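Local coordinates for TRAP dicarboxylate transporter-DctP subunit (Rhodobacter sphaeroides, PDB 4PE3), which probably captures a small organic acid or related solute in the periplasm and delivers it to the membrane components of a TRAP transporter, at residues A117-M122 / H238-V243; K132-E137 / S323-K328. One frame throughout, in Å; residues are numbered along the deposited sequence.

Contact 1: residues A117-M122 / H238-V243; sequences ADPAQM and HSLPLV
Leu240 reaches across to the first turn of helix 119-128 with its two methyl groups divided between two targets. CD1 rests on the backbone where the helix starts, 3.8 Å from Pro119 CA and equally close to the carbonyl carbon of Asp118, with the proline ring beside it. CD2 meets the terminal methyl of the selenomethionine Met122, CE lying 3.6 Å from it. The side chains of Met122 and Leu240 cross at a slant. Met122 leaves the helix with CG anti to its backbone N (chi1 -175°), and bends at chi2 and chi3 turn its end, bringing CE to Leu240 while the selenium looks to Leu242, 4.5 Å from its CG. No hydrogen bond links the segments; the join is apolar.

Polar groups instead fix the helix start. Asp118 is the N-cap, its OD2 accepting from Ala120 N at 2.9 Å on the anti side of the carboxylate, tilted 32° from its plane, and Ala117 N donates to Gln121 OE1 from above the side-chain amide's carbonyl plane, 2.8 Å away. Asn111 binds Leu240 N and the hydroxyl of Ser239, anchoring the other segment. The contact thus sets helix 119-128 against the approach to strand 243-248, which pairs with strand 144-150 in the five-stranded mixed sheet of the family 7 solute-binding fold. Val149 of strand 144-150 touches both Met122 and Leu242, and helix 302-320 meets Ala117 and Gln121.

Contact 2: residues K132-E137 / S323-K328; sequences KELMNE and SEMAQK
Glu137 lays its aliphatic stem across the thioether end of the selenomethionine Met325. Its CG is 3.7 Å from Met325 CE, and the carboxylate is modelled close to the selenium, though its exact place there is doubtful. The stem is stretched out to make this reach: a chi1 of -171° swings CG away from the backbone N, and the chain remains extended beyond it. Met325 does the reverse, bending at chi2 and chi3 so that its end turns against the glutamate stem, where CE also comes within 4.2 Å of the carbonyl oxygen of Leu134.

Lys328 approaches the same carboxylate from the opposite direction. A salt bridge between Glu137 and Lys328 is plausible, but the modelled positions of OE1 and NZ are too close to be reliable, so its exact geometry is doubtful. Nearer the backbone the lysine serves as an apolar surface: Leu134 CD2 packs 3.8 Å from Lys328 CG.

The pair is an antiparallel helix contact, the axes of 132-137 and 324-328 running at 172° and 11.2 Å apart, a separation bridged by long side chains. It ties the C-terminal helix 324-339 to helix 131-139, which lies beside the five-stranded sheet of the solute-binding fold. Ser323 caps the start of helix 324-339, its OG accepting from Ala326 N at 2.9 Å, and the same hydroxyl is hydrogen-bonded to Asp103. Helix 104-110 borders both partners, Ile109 touching Leu134 and Ala105 touching Met325, while Phe125 of helix 119-128 packs on Leu134.

Overall arrangement
The centres of contact 1 and contact 2 lie about 18 Å apart and their nearest atoms about 5 Å apart, without touching. Contact 1 is near the middle of the molecule, its centre about 5 Å from that of the chain, and the centre of contact 2 is farther out, at about 17 Å. Their first segments belong to consecutive helices, 119-128 and 131-139; the second segments follow in the same order, so the contacts interleave along the chain. Strand 144-150 of the five-stranded sheet and helix 104-110 neighbour both. Together they bring two later parts of the chain, the approach to strand 243-248 and the C-terminal helix 324-339, back against one helical pair of this apo, open solute-binding protein.

Contact 1: residues A117-M122 / H238-V243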
# COMPACT_ATOMS: atom_id res chain seq x y z
N ALA A 117 9.78 -4.62 1.70
CA ALA A 117 9.74 -6.00 2.18
C ALA A 117 8.94 -6.11 3.48
O ALA A 117 8.73 -7.21 4.00
CB ALA A 117 11.14 -6.52 2.39
N ASP A 118 8.50 -4.97 4.00
CA ASP A 118 7.74 -4.93 5.24
C ASP A 118 7.10 -3.57 5.39
O ASP A 118 7.73 -2.56 5.01
CB ASP A 118 8.62 -5.16 6.45
CG ASP A 118 7.82 -5.39 7.70
OD1 ASP A 118 7.31 -6.52 7.90
OD2 ASP A 118 7.60 -4.42 8.44
N PRO A 119 5.89 -3.48 6.00
CA PRO A 119 5.30 -2.15 6.14
C PRO A 119 6.17 -1.18 6.93
O PRO A 119 6.11 0.02 6.68
CB PRO A 119 3.98 -2.43 6.87
CG PRO A 119 3.61 -3.81 6.46
CD PRO A 119 4.91 -4.55 6.26
N ALA A 120 6.97 -1.66 7.88
CA ALA A 120 7.81 -0.76 8.67
C ALA A 120 8.75 0.07 7.78
O ALA A 120 9.07 1.21 8.10
CB ALA A 120 8.60 -1.53 9.71
N GLN A 121 9.20 -0.52 6.68
CA GLN A 121 10.11 0.19 5.78
C GLN A 121 9.41 1.38 5.13
O GLN A 121 9.94 2.50 5.13
CB GLN A 121 10.66 -0.73 4.71
CG GLN A 121 11.55 -1.84 5.23
CD GLN A 121 12.02 -2.78 4.14
OE1 GLN A 121 11.44 -2.86 3.06
NE2 GLN A 121 13.10 -3.48 4.41
N MSE A 122 8.22 1.16 4.60
CA MSE A 122 7.46 2.24 3.98
C MSE A 122 7.07 3.33 4.98
O MSE A 122 7.15 4.53 4.70
CB MSE A 122 6.23 1.66 3.27
CG MSE A 122 5.42 2.68 2.49
SE MSE A 122 4.11 3.60 3.56
CE MSE A 122 2.74 2.26 3.62
N HIS A 238 6.61 -7.03 -3.83
CA HIS A 238 6.26 -6.12 -4.91
C HIS A 238 5.12 -5.13 -4.72
O HIS A 238 5.13 -4.11 -5.40
CB HIS A 238 6.07 -6.88 -6.22
CG HIS A 238 4.67 -7.33 -6.43
ND1 HIS A 238 4.14 -8.46 -5.83
CD2 HIS A 238 3.67 -6.79 -7.17
CE1 HIS A 238 2.88 -8.58 -6.18
NE2 HIS A 238 2.57 -7.59 -7.00
N SER A 239 4.15 -5.37 -3.84
CA SER A 239 2.98 -4.50 -3.76
C SER A 239 2.61 -4.18 -2.31
O SER A 239 2.28 -5.08 -1.54
CB SER A 239 1.79 -5.13 -4.45
OG SER A 239 0.70 -4.22 -4.35
N LEU A 240 2.67 -2.91 -1.94
CA LEU A 240 2.38 -2.47 -0.60
C LEU A 240 1.69 -1.11 -0.72
O LEU A 240 2.36 -0.06 -0.71
CB LEU A 240 3.68 -2.38 0.22
CG LEU A 240 3.54 -2.39 1.75
CD1 LEU A 240 4.91 -2.65 2.42
CD2 LEU A 240 2.97 -1.08 2.22
N PRO A 241 0.37 -1.09 -0.89
CA PRO A 241 -0.32 0.17 -1.18
C PRO A 241 -0.33 1.16 -0.01
O PRO A 241 -0.48 0.79 1.15
CB PRO A 241 -1.75 -0.26 -1.51
CG PRO A 241 -1.65 -1.72 -1.85
CD PRO A 241 -0.51 -2.26 -1.07
N LEU A 242 -0.18 2.44 -0.34
CA LEU A 242 -0.21 3.54 0.62
C LEU A 242 -1.63 4.06 0.75
O LEU A 242 -2.25 4.44 -0.24
CB LEU A 242 0.72 4.67 0.17
CG LEU A 242 1.07 5.79 1.13
CD1 LEU A 242 2.32 6.55 0.70
CD2 LEU A 242 -0.08 6.75 1.22
N VAL A 243 -2.14 4.03 1.98
CA VAL A 243 -3.42 4.66 2.30
C VAL A 243 -3.13 5.91 3.12
O VAL A 243 -2.40 5.87 4.12
CB VAL A 243 -4.34 3.68 3.06
CG1 VAL A 243 -5.44 4.39 3.77
CG2 VAL A 243 -4.88 2.69 2.08

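Contact 2: residues K132-E137 / S323-K328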
# COMPACT_ATOMS: atom_id res chain seq x y z
N LYS A 132 6.54 12.02 3.97
CA LYS A 132 5.45 12.87 4.43
C LYS A 132 5.55 14.26 3.82
O LYS A 132 4.51 14.89 3.52
CB LYS A 132 5.39 12.93 5.96
CG LYS A 132 6.53 13.58 6.66
CD LYS A 132 6.36 13.37 8.16
CE LYS A 132 7.25 14.30 8.97
NZ LYS A 132 8.70 14.12 8.71
N GLU A 133 6.77 14.76 3.65
CA GLU A 133 6.96 16.07 3.04
C GLU A 133 6.55 16.04 1.57
O GLU A 133 5.95 16.98 1.05
CB GLU A 133 8.42 16.49 3.16
CG GLU A 133 8.84 16.82 4.59
CD GLU A 133 9.11 15.60 5.49
OE1 GLU A 133 9.22 14.46 4.99
OE2 GLU A 133 9.19 15.78 6.72
N LEU A 134 6.87 14.94 0.90
CA LEU A 134 6.42 14.73 -0.47
C LEU A 134 4.89 14.74 -0.52
O LEU A 134 4.30 15.38 -1.38
CB LEU A 134 6.96 13.41 -1.03
CG LEU A 134 8.46 13.27 -1.29
CD1 LEU A 134 8.77 11.82 -1.66
CD2 LEU A 134 8.86 14.21 -2.38
N MSE A 135 4.26 14.03 0.41
CA MSE A 135 2.78 13.95 0.40
C MSE A 135 2.16 15.34 0.57
O MSE A 135 1.24 15.72 -0.16
CB MSE A 135 2.28 13.06 1.50
CG MSE A 135 2.42 11.57 1.17
SE MSE A 135 1.46 10.97 -0.44
CE MSE A 135 -0.32 11.44 0.15
N ASN A 136 2.71 16.15 1.46
CA ASN A 136 2.22 17.50 1.60
C ASN A 136 2.53 18.39 0.40
O ASN A 136 1.71 19.22 0.05
CB ASN A 136 2.70 18.12 2.91
CG ASN A 136 1.85 17.65 4.08
OD1 ASN A 136 0.62 17.79 4.06
ND2 ASN A 136 2.49 17.07 5.09
N GLU A 137 3.68 18.19 -0.25
CA GLU A 137 3.95 18.93 -1.47
C GLU A 137 2.95 18.55 -2.54
O GLU A 137 2.57 19.38 -3.37
CB GLU A 137 5.37 18.66 -1.98
CG GLU A 137 5.74 19.60 -3.14
CD GLU A 137 7.17 19.47 -3.63
OE1 GLU A 137 7.94 18.70 -3.02
OE2 GLU A 137 7.52 20.16 -4.62
N SER A 323 6.93 13.62 -14.89
CA SER A 323 6.55 14.88 -14.23
C SER A 323 7.60 15.31 -13.23
O SER A 323 8.39 14.50 -12.76
CB SER A 323 5.21 14.75 -13.49
OG SER A 323 5.40 14.19 -12.19
N GLU A 324 7.62 16.60 -12.91
CA GLU A 324 8.58 17.11 -11.96
C GLU A 324 8.42 16.44 -10.60
O GLU A 324 9.41 16.05 -9.98
CB GLU A 324 8.44 18.62 -11.80
CG GLU A 324 9.62 19.25 -11.10
CD GLU A 324 9.64 20.75 -11.28
OE1 GLU A 324 9.00 21.45 -10.46
OE2 GLU A 324 10.26 21.22 -12.24
N MSE A 325 7.19 16.32 -10.13
CA MSE A 325 6.96 15.71 -8.83
C MSE A 325 7.30 14.22 -8.83
O MSE A 325 7.76 13.68 -7.82
CB MSE A 325 5.51 15.91 -8.38
CG MSE A 325 5.21 17.26 -7.78
SE MSE A 325 6.47 17.73 -6.38
CE MSE A 325 6.07 16.43 -5.07
N ALA A 326 7.10 13.54 -9.95
CA ALA A 326 7.46 12.13 -10.00
C ALA A 326 8.97 11.96 -9.86
O ALA A 326 9.44 11.05 -9.17
CB ALA A 326 6.96 11.47 -11.29
N GLN A 327 9.74 12.85 -10.48
CA GLN A 327 11.18 12.81 -10.34
C GLN A 327 11.60 13.07 -8.89
O GLN A 327 12.51 12.42 -8.37
CB GLN A 327 11.83 13.84 -11.26
CG GLN A 327 13.34 13.84 -11.17
CD GLN A 327 13.97 12.62 -11.78
OE1 GLN A 327 13.68 12.26 -12.93
NE2 GLN A 327 14.82 11.95 -11.02
N LYS A 328 10.90 13.98 -8.22
CA LYS A 328 11.20 14.26 -6.82
C LYS A 328 10.87 13.05 -5.93
O LYS A 328 11.61 12.74 -5.01
CB LYS A 328 10.41 15.47 -6.36
CG LYS A 328 10.88 16.03 -5.03
CD LYS A 328 10.48 17.50 -4.88
CE LYS A 328 11.04 18.13 -3.62
NZ LYS A 328 10.13 19.17 -3.07